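Local coordinates for protein LbaCas13a H328A (C2c2) (Lachnospiraceae bacterium NK4A179, PDB 5WLH) that binds pre-crRNA and acts as an RNA-targeting, RNA-cleaving CRISPR-Cas13a enzyme, probably cutting target RNA through HEPN-type nuclease domains, at residues A[526-531]-A[597-602]; A[511-516]-A[590-595]; A[603-608]-A[900-905]. All coordinates share one frame; numbering follows the deposited sequence.

How the contacts relate
Followed from the N terminus, this part of the chain illustrates how two crossing loops of similar length can close on one helix, and how the chain leaving it opens a far longer one. Contact 2 opens on helix 486-517 and contact 1 on the loop just beyond it; helix 588-602 then closes contact 2 with its earlier turns (590-595) and contact 1 with its last ones (597-602). The two loops therefore cross, spanning 73 and 65 intervening residues. Contact 3 follows in series: segment 603-608, continuing directly from that helix, waits 291 residues for helix 901-911. The salt bridge from D526 to R603 joins contacts 1 and 3, while F527 links contact 1 to contact 2.

Contact 1: A[526-531]-A[597-602]; sequences DFLLLK and DVIYSM
The ring of Y600 is touched obliquely at two neighbouring carbons by a pair of consecutive leucines. L528 reaches it with its first side-chain carbon, CB lying 3.9 Å from Y600 CD1, and L529 arrives with a terminal methyl, CD2 standing 3.7 Å from Y600 CE1. The ring is swung toward them because CG of Y600 lies anti to its backbone N (chi1 176°). Its hydroxyl is held by a hydrogen bond with the carbonyl oxygen of K1202, so the phenol is bonded at its hydroxyl and packed at CD1 and CE1.

The branched end of L528 passes the ring and works against the helix itself. Its side chain crosses that of I599 at about a right angle, with L528 CD2 3.9 Å from I599 CG2; L528 CD1 reaches both that methyl and Y600 CA at 4.0 Å. One leucine thus touches two successive helix residues, the I599 methyl and the Y600 alpha carbon.

Within the loop, the D526 carboxylate helps shape the short 3-10 turn 527-529. Its OD1 accepts from L528 N at 3.1 Å, with the donor 45° out of the carboxylate plane; this is an Asx turn. The second oxygen, OD2, forms a salt bridge with R603, whose side chain also packs on L528 and L529. From the same turn, F527 packs on L513 and S514 of helix 486-517.

Together these contacts fasten a loop to the last turns of helix 588-602, the helix leading directly into R603-N-D-S-F-H608. That sequence fits the R-X4-H motif of HEPN ribonucleases, so the contact probably belongs to the framework of a HEPN domain, with D526 positioning the motif arginine.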
loop_
_atom_site.group_PDB
_atom_site.type_symbol
_atom_site.label_atom_id
_atom_site.label_comp_id
_atom_site.label_asym_id
_atom_site.label_seq_id
_atom_site.Cartn_x
_atom_site.Cartn_y
_atom_site.Cartn_z
ATOM N N ASP A 526 20.315 -12.272 -13.357
ATOM C CA ASP A 526 19.655 -11.021 -13.716
ATOM C C ASP A 526 19.743 -10.874 -15.232
ATOM O O ASP A 526 20.787 -10.501 -15.771
ATOM C CB ASP A 526 20.278 -9.842 -12.975
ATOM C CG ASP A 526 19.476 -8.547 -13.144
ATOM O OD1 ASP A 526 18.557 -8.510 -13.990
ATOM O OD2 ASP A 526 19.778 -7.576 -12.426
ATOM N N PHE A 527 18.626 -11.164 -15.910
ATOM C CA PHE A 527 18.545 -11.013 -17.360
ATOM C C PHE A 527 19.054 -9.657 -17.832
ATOM O O PHE A 527 19.777 -9.566 -18.835
ATOM C CB PHE A 527 17.095 -11.204 -17.807
ATOM C CG PHE A 527 16.866 -10.887 -19.250
ATOM C CD1 PHE A 527 17.521 -11.608 -20.235
ATOM C CD2 PHE A 527 16.000 -9.878 -19.626
ATOM C CE1 PHE A 527 17.319 -11.331 -21.561
ATOM C CE2 PHE A 527 15.789 -9.592 -20.967
ATOM C CZ PHE A 527 16.456 -10.320 -21.936
ATOM N N LEU A 528 18.669 -8.584 -17.135
ATOM C CA LEU A 528 19.016 -7.242 -17.587
ATOM C C LEU A 528 20.509 -6.958 -17.530
ATOM O O LEU A 528 20.969 -6.014 -18.168
ATOM C CB LEU A 528 18.292 -6.196 -16.750
ATOM C CG LEU A 528 16.780 -6.232 -16.918
ATOM C CD1 LEU A 528 16.132 -5.041 -16.157
ATOM C CD2 LEU A 528 16.406 -6.216 -18.391
ATOM N N LEU A 529 21.268 -7.731 -16.780
ATOM C CA LEU A 529 22.697 -7.483 -16.686
ATOM C C LEU A 529 23.510 -8.346 -17.640
ATOM O O LEU A 529 24.743 -8.233 -17.652
ATOM C CB LEU A 529 23.169 -7.683 -15.243
ATOM C CG LEU A 529 22.545 -6.648 -14.293
ATOM C CD1 LEU A 529 23.175 -6.745 -12.932
ATOM C CD2 LEU A 529 22.656 -5.212 -14.880
ATOM N N LEU A 530 22.861 -9.181 -18.452
ATOM C CA LEU A 530 23.599 -9.916 -19.474
ATOM C C LEU A 530 24.198 -8.939 -20.474
ATOM O O LEU A 530 23.654 -7.862 -20.724
ATOM C CB LEU A 530 22.704 -10.931 -20.187
ATOM C CG LEU A 530 22.099 -12.059 -19.333
ATOM C CD1 LEU A 530 21.397 -13.084 -20.213
ATOM C CD2 LEU A 530 23.133 -12.729 -18.425
ATOM N N LYS A 531 25.344 -9.314 -21.029
ATOM C CA LYS A 531 26.140 -8.428 -21.859
ATOM C C LYS A 531 25.990 -8.775 -23.334
ATOM O O LYS A 531 25.661 -9.913 -23.683
ATOM C CB LYS A 531 27.614 -8.506 -21.435
ATOM C CG LYS A 531 27.869 -7.955 -20.035
ATOM C CD LYS A 531 27.766 -6.434 -20.007
ATOM C CE LYS A 531 27.639 -5.898 -18.582
ATOM N NZ LYS A 531 26.218 -5.863 -18.087
ATOM N N ASP A 597 18.033 -3.681 -23.281
ATOM C CA ASP A 597 18.573 -2.366 -22.949
ATOM C C ASP A 597 17.474 -1.336 -22.708
ATOM O O ASP A 597 17.638 -0.446 -21.871
ATOM C CB ASP A 597 19.476 -1.860 -24.069
ATOM C CG ASP A 597 20.797 -2.581 -24.128
ATOM O OD1 ASP A 597 21.130 -3.302 -23.165
ATOM O OD2 ASP A 597 21.499 -2.426 -25.156
ATOM N N VAL A 598 16.387 -1.375 -23.486
ATOM C CA VAL A 598 15.287 -0.455 -23.214
ATOM C C VAL A 598 14.778 -0.662 -21.801
ATOM O O VAL A 598 14.615 0.293 -21.033
ATOM C CB VAL A 598 14.146 -0.628 -24.228
ATOM C CG1 VAL A 598 13.023 0.337 -23.859
ATOM C CG2 VAL A 598 14.642 -0.365 -25.639
ATOM N N ILE A 599 14.520 -1.920 -21.441
ATOM C CA ILE A 599 13.941 -2.211 -20.133
ATOM C C ILE A 599 14.912 -1.802 -19.042
ATOM O O ILE A 599 14.532 -1.145 -18.067
ATOM C CB ILE A 599 13.565 -3.698 -20.022
ATOM C CG1 ILE A 599 12.458 -4.041 -21.013
ATOM C CG2 ILE A 599 13.118 -4.077 -18.574
ATOM C CD1 ILE A 599 12.263 -5.545 -21.181
ATOM N N TYR A 600 16.185 -2.186 -19.203
ATOM C CA TYR A 600 17.199 -1.842 -18.218
ATOM C C TYR A 600 17.273 -0.335 -18.008
ATOM O O TYR A 600 17.486 0.126 -16.887
ATOM C CB TYR A 600 18.567 -2.382 -18.642
ATOM C CG TYR A 600 19.642 -1.952 -17.686
ATOM C CD1 TYR A 600 19.758 -2.550 -16.440
ATOM C CD2 TYR A 600 20.504 -0.907 -18.007
ATOM C CE1 TYR A 600 20.714 -2.137 -15.540
ATOM C CE2 TYR A 600 21.470 -0.491 -17.127
ATOM C CZ TYR A 600 21.569 -1.102 -15.896
ATOM O OH TYR A 600 22.517 -0.669 -15.027
ATOM N N SER A 601 17.107 0.447 -19.077
ATOM C CA SER A 601 17.244 1.890 -18.951
ATOM C C SER A 601 16.172 2.484 -18.054
ATOM O O SER A 601 16.350 3.595 -17.556
ATOM C CB SER A 601 17.214 2.568 -20.320
ATOM O OG SER A 601 15.931 2.544 -20.897
ATOM N N MET A 602 15.085 1.756 -17.817
ATOM C CA MET A 602 14.065 2.223 -16.898
ATOM C C MET A 602 14.333 1.792 -15.463
ATOM O O MET A 602 13.703 2.323 -14.543
ATOM C CB MET A 602 12.682 1.719 -17.337
ATOM C CG MET A 602 11.554 2.645 -16.908
ATOM S SD MET A 602 10.015 2.273 -17.756
ATOM C CE MET A 602 9.250 3.884 -17.665
#

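Contact 2: A[511-516]-A[590-595]; sequences RHLSSQ and DFLTDL
L513 carries this helix-to-helix contact from one side, dividing its isobutyl fork between two leucines on the other. The branch ending in CD1 meets L592, the two CD1 methyls of L513 and L592 lying 3.8 Å apart, and the stem supports the same methyl, with L513 CG 4.0 Å from L592 CD1. The second branch turns to L595, where L513 CD2 sits 3.7 Å from CB and thus bears on the root of that side chain.

The two approaches differ in direction. L513 and L592 slide past each other in opposite senses, each reaching toward the other helix with CG anti to its own backbone N (chi1 178° for L513). L513 and L595, in contrast, cross at about a right angle. Because L592 and L595 are three residues apart, they stand on neighbouring turns of helix 588-602 and present adjoining surfaces to the fork. The closest pair of alpha carbons, L513 CA and L595 CA, is 8.4 Å apart, a spacing bridged by side chains.

Surrounding side chains enclose the leucines. I563 of helix 559-564 packs on both L592 and L595, F912 touches L513, and F527 packs on L592. Polar groups of helix 486-517 are satisfied away from the interface: S515 OG donates to H512 O at 2.8 Å, adding to the backbone bond from S515 N to that oxygen, while H512 ND1 pairs with F912 O.

No hydrogen bond or salt bridge joins the two segments. Their association is that of aliphatic surfaces excluded from water, so it rests on how closely the branches fit rather than on the directional demands of donors and acceptors.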
loop_
_atom_site.group_PDB
_atom_site.type_symbol
_atom_site.label_atom_id
_atom_site.label_comp_id
_atom_site.label_asym_id
_atom_site.label_seq_id
_atom_site.Cartn_x
_atom_site.Cartn_y
_atom_site.Cartn_z
ATOM N N ARG A 511 11.491 -10.144 -16.611
ATOM C CA ARG A 511 11.162 -11.552 -16.417
ATOM C C ARG A 511 10.465 -12.129 -17.644
ATOM O O ARG A 511 10.849 -13.194 -18.153
ATOM C CB ARG A 511 10.279 -11.716 -15.172
ATOM C CG ARG A 511 9.798 -13.147 -14.967
ATOM C CD ARG A 511 11.005 -14.095 -14.904
ATOM N NE ARG A 511 10.611 -15.457 -14.553
ATOM C CZ ARG A 511 11.477 -16.419 -14.262
ATOM N NH1 ARG A 511 12.785 -16.167 -14.295
ATOM N NH2 ARG A 511 11.042 -17.627 -13.938
ATOM N N HIS A 512 9.420 -11.450 -18.131
ATOM C CA HIS A 512 8.679 -11.993 -19.261
ATOM C C HIS A 512 9.562 -12.105 -20.496
ATOM O O HIS A 512 9.555 -13.136 -21.177
ATOM C CB HIS A 512 7.439 -11.155 -19.534
ATOM C CG HIS A 512 6.481 -11.170 -18.388
ATOM N ND1 HIS A 512 5.558 -10.173 -18.165
ATOM C CD2 HIS A 512 6.327 -12.060 -17.383
ATOM C CE1 HIS A 512 4.869 -10.453 -17.073
ATOM N NE2 HIS A 512 5.318 -11.593 -16.578
ATOM N N LEU A 513 10.329 -11.062 -20.803
ATOM C CA LEU A 513 11.208 -11.146 -21.969
ATOM C C LEU A 513 12.245 -12.247 -21.794
ATOM O O LEU A 513 12.599 -12.936 -22.756
ATOM C CB LEU A 513 11.900 -9.808 -22.213
ATOM C CG LEU A 513 12.910 -9.756 -23.379
ATOM C CD1 LEU A 513 12.303 -10.282 -24.682
ATOM C CD2 LEU A 513 13.387 -8.340 -23.560
ATOM N N SER A 514 12.759 -12.415 -20.578
ATOM C CA SER A 514 13.788 -13.429 -20.355
ATOM C C SER A 514 13.212 -14.839 -20.401
ATOM O O SER A 514 13.927 -15.790 -20.745
ATOM C CB SER A 514 14.479 -13.188 -19.012
ATOM O OG SER A 514 13.846 -13.885 -17.962
ATOM N N SER A 515 11.926 -14.980 -20.083
ATOM C CA SER A 515 11.379 -16.283 -19.697
ATOM C C SER A 515 11.496 -17.312 -20.817
ATOM O O SER A 515 11.714 -18.502 -20.550
ATOM C CB SER A 515 9.922 -16.130 -19.255
ATOM O OG SER A 515 9.092 -15.763 -20.332
ATOM N N GLN A 516 11.358 -16.883 -22.070
ATOM C CA GLN A 516 11.427 -17.788 -23.204
ATOM C C GLN A 516 12.646 -17.569 -24.088
ATOM O O GLN A 516 12.830 -18.319 -25.049
ATOM C CB GLN A 516 10.171 -17.659 -24.062
ATOM C CG GLN A 516 8.916 -18.196 -23.439
ATOM C CD GLN A 516 7.824 -18.287 -24.466
ATOM O OE1 GLN A 516 7.782 -19.229 -25.254
ATOM N NE2 GLN A 516 6.958 -17.282 -24.501
ATOM N N ASP A 590 21.071 -9.129 -31.294
ATOM C CA ASP A 590 21.099 -7.694 -31.030
ATOM C C ASP A 590 19.693 -7.143 -30.855
ATOM O O ASP A 590 19.493 -6.163 -30.125
ATOM C CB ASP A 590 21.822 -6.966 -32.159
ATOM C CG ASP A 590 23.199 -7.545 -32.427
ATOM O OD1 ASP A 590 24.142 -7.222 -31.671
ATOM O OD2 ASP A 590 23.326 -8.344 -33.377
ATOM N N PHE A 591 18.719 -7.755 -31.525
ATOM C CA PHE A 591 17.318 -7.426 -31.292
ATOM C C PHE A 591 16.941 -7.672 -29.834
ATOM O O PHE A 591 16.412 -6.778 -29.160
ATOM C CB PHE A 591 16.441 -8.254 -32.232
ATOM C CG PHE A 591 14.984 -7.885 -32.207
ATOM C CD1 PHE A 591 14.568 -6.645 -31.756
ATOM C CD2 PHE A 591 14.030 -8.786 -32.654
ATOM C CE1 PHE A 591 13.223 -6.311 -31.741
ATOM C CE2 PHE A 591 12.677 -8.459 -32.645
ATOM C CZ PHE A 591 12.278 -7.215 -32.179
ATOM N N LEU A 592 17.234 -8.876 -29.329
ATOM C CA LEU A 592 17.005 -9.188 -27.918
ATOM C C LEU A 592 17.754 -8.227 -27.005
ATOM O O LEU A 592 17.216 -7.763 -25.988
ATOM C CB LEU A 592 17.436 -10.625 -27.629
ATOM C CG LEU A 592 17.353 -11.059 -26.167
ATOM C CD1 LEU A 592 15.887 -10.972 -25.746
ATOM C CD2 LEU A 592 17.891 -12.469 -25.990
ATOM N N THR A 593 19.002 -7.914 -27.360
ATOM C CA THR A 593 19.830 -7.047 -26.535
ATOM C C THR A 593 19.276 -5.633 -26.496
ATOM O O THR A 593 19.323 -4.964 -25.455
ATOM C CB THR A 593 21.272 -7.060 -27.065
ATOM O OG1 THR A 593 21.904 -8.274 -26.656
ATOM C CG2 THR A 593 22.064 -5.880 -26.519
ATOM N N ASP A 594 18.722 -5.164 -27.611
ATOM C CA ASP A 594 18.165 -3.821 -27.616
ATOM C C ASP A 594 16.920 -3.734 -26.737
ATOM O O ASP A 594 16.765 -2.779 -25.971
ATOM C CB ASP A 594 17.862 -3.392 -29.042
ATOM C CG ASP A 594 19.045 -2.699 -29.691
ATOM O OD1 ASP A 594 20.108 -2.557 -29.040
ATOM O OD2 ASP A 594 18.905 -2.290 -30.846
ATOM N N LEU A 595 16.033 -4.723 -26.824
ATOM C CA LEU A 595 14.864 -4.734 -25.948
ATOM C C LEU A 595 15.270 -4.819 -24.479
ATOM O O LEU A 595 14.698 -4.125 -23.626
ATOM C CB LEU A 595 13.955 -5.903 -26.314
ATOM C CG LEU A 595 13.299 -5.799 -27.690
ATOM C CD1 LEU A 595 12.555 -7.097 -27.940
ATOM C CD2 LEU A 595 12.356 -4.611 -27.791
#

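Contact 3: A[603-608]-A[900-905]; sequences RNDSFH and SSELQK
K905 and D605 meet in a buried salt bridge, with K905 NZ 2.6 Å from D605 OD2. The ammonium approaches from above the carboxylate, 50° out of its plane, at the end of a chain extended beyond CG. The same NZ donates to E902 OE1 at 3.1 Å, this time on the syn side, so a single lysine serves two acids. E902 bends at chi2 (72°) to bring its carboxylate there. D605 OD2 and E902 OE1 are left only 3.4 Å apart, two acceptors whose repulsion the lysine probably offsets. A methionine in place of K905 would probably leave the D605 and E902 carboxylates without their shared cation, and their repulsion uncompensated. The other oxygen of D605, OD1, has a weak hydrogen bond with H614.

Segment 603-608 reads R-N-D-S-F-H and fits the R-X4-H signature of HEPN ribonucleases; D605 would thus lie within the motif, and its salt bridge joins that loop to helix 901-911.

Both partners are also braced internally. At the helix start S900 is the N-cap, its OG accepting from L903 N at 2.9 Å in a nearly straight bond (171°). In the loop, S606 OG accepts from H608 N at 3.0 Å, forming an ST turn, and bonds with Y609 N as well. N604 ND2 is taken up by E1130 OE1 and the carbonyl oxygen of Y1180.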
loop_
_atom_site.group_PDB
_atom_site.type_symbol
_atom_site.label_atom_id
_atom_site.label_comp_id
_atom_site.label_asym_id
_atom_site.label_seq_id
_atom_site.Cartn_x
_atom_site.Cartn_y
_atom_site.Cartn_z
ATOM N N ARG A 603 15.233 0.845 -15.246
ATOM C CA ARG A 603 15.518 0.430 -13.876
ATOM C C ARG A 603 16.347 1.493 -13.182
ATOM O O ARG A 603 17.339 1.981 -13.735
ATOM C CB ARG A 603 16.244 -0.913 -13.844
ATOM C CG ARG A 603 16.198 -1.558 -12.456
ATOM C CD ARG A 603 16.354 -3.062 -12.570
ATOM N NE ARG A 603 17.764 -3.380 -12.677
ATOM C CZ ARG A 603 18.247 -4.614 -12.816
ATOM N NH1 ARG A 603 19.553 -4.802 -12.898
ATOM N NH2 ARG A 603 17.432 -5.652 -12.867
ATOM N N ASN A 604 15.942 1.854 -11.959
ATOM C CA ASN A 604 16.617 2.915 -11.211
ATOM C C ASN A 604 16.666 4.217 -12.002
ATOM O O ASN A 604 17.562 5.037 -11.808
ATOM C CB ASN A 604 18.029 2.488 -10.799
ATOM C CG ASN A 604 18.019 1.367 -9.768
ATOM O OD1 ASN A 604 17.976 0.190 -10.118
ATOM N ND2 ASN A 604 18.083 1.732 -8.502
ATOM N N ASP A 605 15.711 4.419 -12.906
ATOM C CA ASP A 605 15.611 5.654 -13.683
ATOM C C ASP A 605 14.786 6.642 -12.870
ATOM O O ASP A 605 13.561 6.526 -12.794
ATOM C CB ASP A 605 14.975 5.399 -15.048
ATOM C CG ASP A 605 15.066 6.610 -15.978
ATOM O OD1 ASP A 605 15.885 7.518 -15.713
ATOM O OD2 ASP A 605 14.333 6.649 -16.989
ATOM N N SER A 606 15.462 7.622 -12.270
ATOM C CA SER A 606 14.812 8.561 -11.364
ATOM C C SER A 606 13.882 9.488 -12.126
ATOM O O SER A 606 14.270 10.061 -13.151
ATOM C CB SER A 606 15.868 9.389 -10.630
ATOM O OG SER A 606 15.266 10.515 -9.996
ATOM N N PHE A 607 12.653 9.662 -11.612
ATOM C CA PHE A 607 11.752 10.655 -12.180
ATOM C C PHE A 607 12.177 12.069 -11.806
ATOM O O PHE A 607 11.827 13.017 -12.516
ATOM C CB PHE A 607 10.315 10.427 -11.699
ATOM C CG PHE A 607 9.648 9.184 -12.262
ATOM C CD1 PHE A 607 10.065 8.617 -13.457
ATOM C CD2 PHE A 607 8.578 8.600 -11.585
ATOM C CE1 PHE A 607 9.439 7.481 -13.962
ATOM C CE2 PHE A 607 7.937 7.464 -12.090
ATOM C CZ PHE A 607 8.376 6.893 -13.264
ATOM N N HIS A 608 12.934 12.222 -10.719
ATOM C CA HIS A 608 13.268 13.527 -10.159
ATOM C C HIS A 608 14.515 14.126 -10.789
ATOM O O HIS A 608 14.582 15.347 -10.977
ATOM C CB HIS A 608 13.453 13.412 -8.642
ATOM C CG HIS A 608 13.214 14.690 -7.906
ATOM N ND1 HIS A 608 14.104 15.199 -6.987
ATOM C CD2 HIS A 608 12.187 15.571 -7.962
ATOM C CE1 HIS A 608 13.635 16.336 -6.504
ATOM N NE2 HIS A 608 12.473 16.584 -7.078
ATOM N N SER A 900 11.382 10.265 -28.776
ATOM C CA SER A 900 11.485 10.180 -27.321
ATOM C C SER A 900 11.972 8.797 -26.895
ATOM O O SER A 900 11.220 7.815 -26.955
ATOM C CB SER A 900 10.139 10.498 -26.667
ATOM O OG SER A 900 10.201 10.284 -25.268
ATOM N N SER A 901 13.218 8.731 -26.428
ATOM C CA SER A 901 13.707 7.537 -25.741
ATOM C C SER A 901 12.833 7.176 -24.541
ATOM O O SER A 901 12.603 5.991 -24.267
ATOM C CB SER A 901 15.150 7.755 -25.286
ATOM O OG SER A 901 16.043 7.632 -26.374
ATOM N N GLU A 902 12.332 8.179 -23.815
ATOM C CA GLU A 902 11.540 7.886 -22.620
ATOM C C GLU A 902 10.193 7.265 -22.976
ATOM O O GLU A 902 9.757 6.312 -22.319
ATOM C CB GLU A 902 11.348 9.148 -21.780
ATOM C CG GLU A 902 10.541 8.904 -20.501
ATOM C CD GLU A 902 11.310 8.125 -19.451
ATOM O OE1 GLU A 902 12.559 8.029 -19.564
ATOM O OE2 GLU A 902 10.660 7.612 -18.507
ATOM N N LEU A 903 9.511 7.787 -24.004
ATOM C CA LEU A 903 8.282 7.131 -24.451
ATOM C C LEU A 903 8.564 5.703 -24.903
ATOM O O LEU A 903 7.779 4.789 -24.625
ATOM C CB LEU A 903 7.616 7.929 -25.574
ATOM C CG LEU A 903 6.810 9.147 -25.108
ATOM C CD1 LEU A 903 6.224 9.901 -26.298
ATOM C CD2 LEU A 903 5.696 8.760 -24.097
ATOM N N GLN A 904 9.695 5.478 -25.580
ATOM C CA GLN A 904 10.035 4.115 -25.979
ATOM C C GLN A 904 10.188 3.186 -24.773
ATOM O O GLN A 904 9.819 2.006 -24.839
ATOM C CB GLN A 904 11.294 4.133 -26.840
ATOM C CG GLN A 904 11.026 4.846 -28.183
ATOM C CD GLN A 904 12.256 4.871 -29.088
ATOM O OE1 GLN A 904 13.253 4.206 -28.819
ATOM N NE2 GLN A 904 12.197 5.679 -30.134
ATOM N N LYS A 905 10.730 3.691 -23.667
ATOM C CA LYS A 905 10.824 2.874 -22.462
ATOM C C LYS A 905 9.445 2.488 -21.941
ATOM O O LYS A 905 9.206 1.324 -21.596
ATOM C CB LYS A 905 11.583 3.613 -21.362
ATOM C CG LYS A 905 13.031 3.929 -21.641
ATOM C CD LYS A 905 13.559 4.620 -20.380
ATOM C CE LYS A 905 14.727 5.504 -20.670
ATOM N NZ LYS A 905 15.057 6.278 -19.449
#